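Local coordinates for protein catechol 2,3-dioxygenase (Pseudomonas sp., PDB 3HPV) that probably catalyses the iron(II)-dependent extradiol cleavage of catechol by dioxygen to (2Z,4E)-2-hydroxy-6-oxohexa-2,4-dienoate, working as a homotetramer, at residues A[177-182]-A[282-287]; A[13-18]-A[57-62]. All blocks are in the same frame, centred on the assembly; numbering follows the deposited sequence.

Contact 1: residues A[177-182]-A[282-287]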
loop_
_atom_site.group_PDB
_atom_site.type_symbol
_atom_site.label_atom_id
_atom_site.label_comp_id
_atom_site.label_asym_id
_atom_site.label_seq_id
_atom_site.Cartn_x
_atom_site.Cartn_y
_atom_site.Cartn_z
ATOM N N LEU A 177 -10.987 -2.330 29.224
ATOM C CA LEU A 177 -10.374 -1.072 28.823
ATOM C C LEU A 177 -9.088 -1.342 28.067
ATOM O O LEU A 177 -8.222 -2.071 28.546
ATOM C CB LEU A 177 -10.057 -0.226 30.062
ATOM C CG LEU A 177 -10.551 1.216 30.167
ATOM C CD1 LEU A 177 -9.612 1.951 31.108
ATOM C CD2 LEU A 177 -10.551 1.900 28.812
ATOM N N VAL A 178 -8.967 -0.758 26.884
ATOM C CA VAL A 178 -7.767 -0.922 26.071
ATOM C C VAL A 178 -6.923 0.355 26.129
ATOM O O VAL A 178 -5.695 0.312 26.162
ATOM C CB VAL A 178 -8.128 -1.203 24.599
ATOM C CG1 VAL A 178 -6.858 -1.311 23.753
ATOM C CG2 VAL A 178 -8.907 -2.476 24.509
ATOM N N GLU A 179 -7.595 1.497 26.146
ATOM C CA GLU A 179 -6.901 2.764 26.182
ATOM C C GLU A 179 -7.719 3.813 26.901
ATOM O O GLU A 179 -8.947 3.746 26.927
ATOM C CB GLU A 179 -6.626 3.263 24.752
ATOM C CG GLU A 179 -5.598 2.449 23.959
ATOM C CD GLU A 179 -5.149 3.143 22.681
ATOM O OE1 GLU A 179 -5.282 4.380 22.606
ATOM O OE2 GLU A 179 -4.642 2.461 21.761
ATOM N N ARG A 180 -7.025 4.779 27.488
ATOM C CA ARG A 180 -7.694 5.885 28.139
ATOM C C ARG A 180 -6.866 7.148 28.146
ATOM O O ARG A 180 -5.641 7.127 27.979
ATOM C CB ARG A 180 -8.125 5.541 29.568
ATOM C CG ARG A 180 -7.174 4.662 30.332
ATOM C CD ARG A 180 -6.062 5.408 31.043
ATOM N NE ARG A 180 -5.149 4.432 31.631
ATOM C CZ ARG A 180 -5.477 3.560 32.582
ATOM N NH1 ARG A 180 -6.707 3.533 33.087
ATOM N NH2 ARG A 180 -4.574 2.679 33.001
ATOM N N VAL A 181 -7.583 8.254 28.280
ATOM C CA VAL A 181 -6.996 9.568 28.356
ATOM C C VAL A 181 -7.106 9.942 29.836
ATOM O O VAL A 181 -8.208 10.058 30.378
ATOM C CB VAL A 181 -7.780 10.569 27.480
ATOM C CG1 VAL A 181 -7.200 11.973 27.625
ATOM C CG2 VAL A 181 -7.705 10.136 26.036
ATOM N N LEU A 182 -5.952 10.074 30.483
ATOM C CA LEU A 182 -5.857 10.434 31.891
ATOM C C LEU A 182 -6.295 11.878 32.126
ATOM O O LEU A 182 -6.104 12.747 31.267
ATOM C CB LEU A 182 -4.410 10.258 32.366
ATOM C CG LEU A 182 -4.009 8.995 33.138
ATOM C CD1 LEU A 182 -4.748 7.771 32.645
ATOM C CD2 LEU A 182 -2.505 8.807 33.005
ATOM N N LEU A 282 -3.462 1.170 27.660
ATOM C CA LEU A 282 -2.428 2.165 27.401
ATOM C C LEU A 282 -3.037 3.467 27.906
ATOM O O LEU A 282 -4.250 3.531 28.095
ATOM C CB LEU A 282 -2.131 2.260 25.907
ATOM C CG LEU A 282 -1.714 0.917 25.304
ATOM C CD1 LEU A 282 -1.064 1.153 23.947
ATOM C CD2 LEU A 282 -0.734 0.197 26.264
ATOM N N SER A 283 -2.211 4.485 28.149
ATOM C CA SER A 283 -2.695 5.776 28.644
ATOM C C SER A 283 -2.157 6.980 27.869
ATOM O O SER A 283 -1.019 6.981 27.393
ATOM C CB SER A 283 -2.321 5.966 30.116
ATOM O OG SER A 283 -2.759 4.887 30.917
ATOM N N TRP A 284 -2.993 8.006 27.760
ATOM C CA TRP A 284 -2.628 9.239 27.093
ATOM C C TRP A 284 -2.808 10.387 28.078
ATOM O O TRP A 284 -3.867 10.515 28.704
ATOM C CB TRP A 284 -3.524 9.485 25.883
ATOM C CG TRP A 284 -3.397 8.445 24.839
ATOM C CD1 TRP A 284 -4.170 7.331 24.694
ATOM C CD2 TRP A 284 -2.395 8.380 23.819
ATOM N NE1 TRP A 284 -3.709 6.570 23.642
ATOM C CE2 TRP A 284 -2.618 7.190 23.089
ATOM C CE3 TRP A 284 -1.330 9.208 23.453
ATOM C CZ2 TRP A 284 -1.809 6.806 22.014
ATOM C CZ3 TRP A 284 -0.527 8.827 22.387
ATOM C CH2 TRP A 284 -0.771 7.632 21.680
ATOM N N THR A 285 -1.782 11.224 28.213
ATOM C CA THR A 285 -1.858 12.352 29.126
ATOM C C THR A 285 -2.716 13.401 28.452
ATOM O O THR A 285 -2.653 13.564 27.236
ATOM C CB THR A 285 -0.456 12.919 29.444
ATOM O OG1 THR A 285 0.181 13.326 28.233
ATOM C CG2 THR A 285 0.406 11.861 30.114
ATOM N N TYR A 286 -3.531 14.092 29.244
ATOM C CA TYR A 286 -4.438 15.113 28.730
ATOM C C TYR A 286 -3.861 16.064 27.670
ATOM O O TYR A 286 -4.517 16.340 26.659
ATOM C CB TYR A 286 -5.010 15.949 29.885
ATOM C CG TYR A 286 -6.224 16.764 29.482
ATOM C CD1 TYR A 286 -7.445 16.146 29.229
ATOM C CD2 TYR A 286 -6.137 18.144 29.285
ATOM C CE1 TYR A 286 -8.551 16.871 28.780
ATOM C CE2 TYR A 286 -7.246 18.885 28.835
ATOM C CZ TYR A 286 -8.445 18.238 28.584
ATOM O OH TYR A 286 -9.540 18.946 28.134
ATOM N N ASP A 287 -2.655 16.580 27.883
ATOM C CA ASP A 287 -2.090 17.512 26.899
ATOM C C ASP A 287 -1.878 16.822 25.568
ATOM O O ASP A 287 -2.183 17.375 24.501
ATOM C CB ASP A 287 -0.777 18.125 27.395
ATOM C CG ASP A 287 -0.189 17.373 28.570
ATOM O OD1 ASP A 287 0.267 16.216 28.382
ATOM O OD2 ASP A 287 -0.188 17.949 29.686
#

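Contact 2: residues A[13-18]-A[57-62]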
loop_
_atom_site.group_PDB
_atom_site.type_symbol
_atom_site.label_atom_id
_atom_site.label_comp_id
_atom_site.label_asym_id
_atom_site.label_seq_id
_atom_site.Cartn_x
_atom_site.Cartn_y
_atom_site.Cartn_z
ATOM N N GLN A 13 -28.440 3.763 14.564
ATOM C CA GLN A 13 -29.538 4.416 13.866
ATOM C C GLN A 13 -29.223 5.879 14.018
ATOM O O GLN A 13 -29.171 6.401 15.125
ATOM C CB GLN A 13 -30.897 4.102 14.482
ATOM C CG GLN A 13 -31.998 4.825 13.742
ATOM C CD GLN A 13 -33.386 4.394 14.159
ATOM O OE1 GLN A 13 -33.839 3.302 13.813
ATOM N NE2 GLN A 13 -34.073 5.254 14.900
ATOM N N VAL A 14 -29.006 6.529 12.884
ATOM C CA VAL A 14 -28.619 7.927 12.836
ATOM C C VAL A 14 -29.703 8.783 12.206
ATOM O O VAL A 14 -30.431 8.330 11.306
ATOM C CB VAL A 14 -27.288 8.036 12.050
ATOM C CG1 VAL A 14 -26.884 9.465 11.862
ATOM C CG2 VAL A 14 -26.188 7.268 12.813
ATOM N N ARG A 15 -29.786 10.025 12.676
ATOM C CA ARG A 15 -30.795 10.963 12.223
ATOM C C ARG A 15 -30.341 11.871 11.097
ATOM O O ARG A 15 -29.374 12.600 11.263
ATOM C CB ARG A 15 -31.253 11.831 13.395
ATOM C CG ARG A 15 -32.039 11.096 14.499
ATOM C CD ARG A 15 -32.719 12.091 15.476
ATOM N NE ARG A 15 -31.772 12.866 16.275
ATOM C CZ ARG A 15 -31.033 12.351 17.255
ATOM N NH1 ARG A 15 -31.138 11.063 17.552
ATOM N NH2 ARG A 15 -30.185 13.112 17.935
ATOM N N VAL A 16 -31.027 11.820 9.953
ATOM C CA VAL A 16 -30.678 12.697 8.840
ATOM C C VAL A 16 -31.751 13.761 8.636
ATOM O O VAL A 16 -32.954 13.478 8.714
ATOM C CB VAL A 16 -30.493 11.951 7.494
ATOM C CG1 VAL A 16 -29.299 11.010 7.584
ATOM C CG2 VAL A 16 -31.761 11.194 7.125
ATOM N N LEU A 17 -31.289 14.984 8.376
ATOM C CA LEU A 17 -32.163 16.129 8.147
ATOM C C LEU A 17 -32.958 15.995 6.849
ATOM O O LEU A 17 -33.980 16.650 6.675
ATOM C CB LEU A 17 -31.333 17.415 8.131
ATOM C CG LEU A 17 -31.093 18.191 9.435
ATOM C CD1 LEU A 17 -31.296 17.311 10.661
ATOM C CD2 LEU A 17 -29.682 18.785 9.394
ATOM N N ASN A 18 -32.494 15.144 5.941
ATOM C CA ASN A 18 -33.195 14.940 4.681
ATOM C C ASN A 18 -32.959 13.539 4.155
ATOM O O ASN A 18 -31.880 13.228 3.645
ATOM C CB ASN A 18 -32.754 15.958 3.634
ATOM C CG ASN A 18 -33.562 15.850 2.361
ATOM O OD1 ASN A 18 -33.320 14.982 1.521
ATOM N ND2 ASN A 18 -34.552 16.717 2.224
ATOM N N ILE A 57 -28.771 2.348 10.023
ATOM C CA ILE A 57 -30.132 2.746 9.668
ATOM C C ILE A 57 -30.290 4.250 9.807
ATOM O O ILE A 57 -29.909 4.836 10.823
ATOM C CB ILE A 57 -31.177 2.041 10.548
ATOM C CG1 ILE A 57 -31.022 0.527 10.423
ATOM C CG2 ILE A 57 -32.568 2.399 10.109
ATOM C CD1 ILE A 57 -30.140 -0.077 11.482
ATOM N N ILE A 58 -30.873 4.848 8.771
ATOM C CA ILE A 58 -31.092 6.288 8.650
ATOM C C ILE A 58 -32.556 6.699 8.823
ATOM O O ILE A 58 -33.437 6.155 8.160
ATOM C CB ILE A 58 -30.600 6.772 7.245
ATOM C CG1 ILE A 58 -29.087 6.955 7.257
ATOM C CG2 ILE A 58 -31.258 8.063 6.850
ATOM C CD1 ILE A 58 -28.334 5.680 7.197
ATOM N N ARG A 59 -32.813 7.676 9.689
ATOM C CA ARG A 59 -34.180 8.145 9.930
ATOM C C ARG A 59 -34.309 9.655 9.789
ATOM O O ARG A 59 -33.555 10.396 10.422
ATOM C CB ARG A 59 -34.641 7.769 11.342
ATOM C CG ARG A 59 -36.047 8.254 11.660
ATOM C CD ARG A 59 -36.491 7.764 13.018
ATOM N NE ARG A 59 -35.752 8.415 14.088
ATOM C CZ ARG A 59 -36.091 9.579 14.630
ATOM N NH1 ARG A 59 -37.167 10.227 14.202
ATOM N NH2 ARG A 59 -35.359 10.095 15.603
ATOM N N GLU A 60 -35.270 10.113 8.990
ATOM C CA GLU A 60 -35.461 11.548 8.817
ATOM C C GLU A 60 -35.894 12.233 10.116
ATOM O O GLU A 60 -36.674 11.693 10.897
ATOM C CB GLU A 60 -36.496 11.845 7.732
ATOM C CG GLU A 60 -36.244 13.201 7.067
ATOM C CD GLU A 60 -37.431 13.738 6.281
ATOM O OE1 GLU A 60 -38.386 14.212 6.928
ATOM O OE2 GLU A 60 -37.401 13.692 5.026
ATOM N N ALA A 61 -35.386 13.431 10.348
ATOM C CA ALA A 61 -35.753 14.148 11.557
ATOM C C ALA A 61 -35.341 15.622 11.549
ATOM O O ALA A 61 -34.728 16.120 10.599
ATOM C CB ALA A 61 -35.172 13.433 12.779
ATOM N N ASP A 62 -35.699 16.306 12.627
ATOM C CA ASP A 62 -35.427 17.724 12.803
ATOM C C ASP A 62 -34.046 17.940 13.381
ATOM O O ASP A 62 -33.503 19.039 13.301
ATOM C CB ASP A 62 -36.463 18.329 13.759
ATOM C CG ASP A 62 -37.893 18.020 13.343
ATOM O OD1 ASP A 62 -38.827 18.384 14.096
ATOM O OD2 ASP A 62 -38.080 17.411 12.260
#

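Contact 1: residues A[177-182]-A[282-287]
Glu179 and Trp284 meet through their side chains on one face of a parallel strand pair. From the backbone of Glu179, CB lies near the carbonyl O of Leu282. The next carbon, CG, is anti to the carbonyl carbon (chi1 -69°), and this sets it against Leu282, with Glu179 CG 4.0 Å from Leu282 CB. The chain then runs on extended, and Glu179 CD comes 3.8 Å from Trp284 NE1. OE1 accepts a hydrogen bond from the indole N-H, with Trp284 NE1 2.9 Å from Glu179 OE1. The bond is fairly straight, 163° at the hydrogen. The oxygen lies close to the indole plane, but the indole nitrogen stands above the carboxylate plane. The other oxygen, OE2, is hydrogen-bonded to Tyr273 OH. Both oxygens are engaged, which should limit rotation of the carboxylate. The side chain of Glu179 is about 10 Å from the bound iron.

The strands belong to the C-terminal half of the chain, where a Glyoxalase-family domain binds the iron. Strand 282-284 is the outermost of its sheet within this chain and lies parallel to strand 176-182. Backbone bonds from Ser283 continue to a second subunit. Four backbone hydrogen bonds join the two strands, among them Trp284 N to Arg180 O at 2.8 Å. Toward strand 189-195, Val178 and Glu179 both face Trp193 in a classic beta bulge.

On the other face, the bend at chi2 (86°) turns Arg180 toward Ser283. Arg180 NE points at Ser283 OG, but the modelled 2.5 Å is doubtfully short. The hydroxyl sits at the guanidinium edge, near its plane. Leu182 CD1 flanks it. Thr285 holds the N-cap position of helix 286-291, with OG1 bonded to Asp287 OD1 and N to Asn135 OD1 of the second subunit.

Contact 2: residues A[13-18]-A[57-62]
Strands 13-16 and 57-60 run parallel, with an angle of 35° between their short axes. Gln13 pairs with Ile57, and the register holds to Val16 and Glu60. Four backbone hydrogen bonds alternate along them, from Val14 N to Ile57 O (2.8 Å) to Ala61 N to Val16 O (2.9 Å).

Gln13, Arg15 and Arg59 share one face. The two arginines run alongside each other in the same direction. The bend of Arg59 at chi3 (70°) brings its NH2 beside the Arg15 chain, and Arg15 CD is 3.3 Å from Arg59 NH2. Their guanidinium planes are 42° apart. Gln13 NE2 comes to the edge of the Arg59 guanidinium, 3.7 Å from Arg59 NE. Asp67 joins the three: its OD1 forms a salt bridge with Arg15, and its OD2 one with Arg59 and a hydrogen bond with Gln13. This carboxylate probably offsets the nearby positive charges. On the opposite face, Val16 packs on Ile58, though their exact contact is doubtful.

The pair sits inside the mixed sheet of the N-terminal VOC module. Strand 65-73 flanks it beside 9-16, strand 43-46 beside 56-60, and helix 19-30 packs on Ile58 and Glu60.

How the contacts relate
Both contacts join parallel strands, but in different sheets on opposite sides of the chain's centre. Their centres are about 33 Å apart and they do not touch. Contact 2 pairs two strands in the interior of the N-terminal sheet. Contact 1 pairs a strand that is outermost in the C-terminal sheet within this chain with its neighbour. Even so, contact 1 is the more buried, and a second subunit reaches 282-287. Contact 2 is partly buried, more exposed at its Leu17 and Asp62 end, and has no other subunit against it. Its Gln13, Arg15 and Arg59 converge on Asp67, outside the pair, whereas polar side chains of contact 1 also bond directly across the strands.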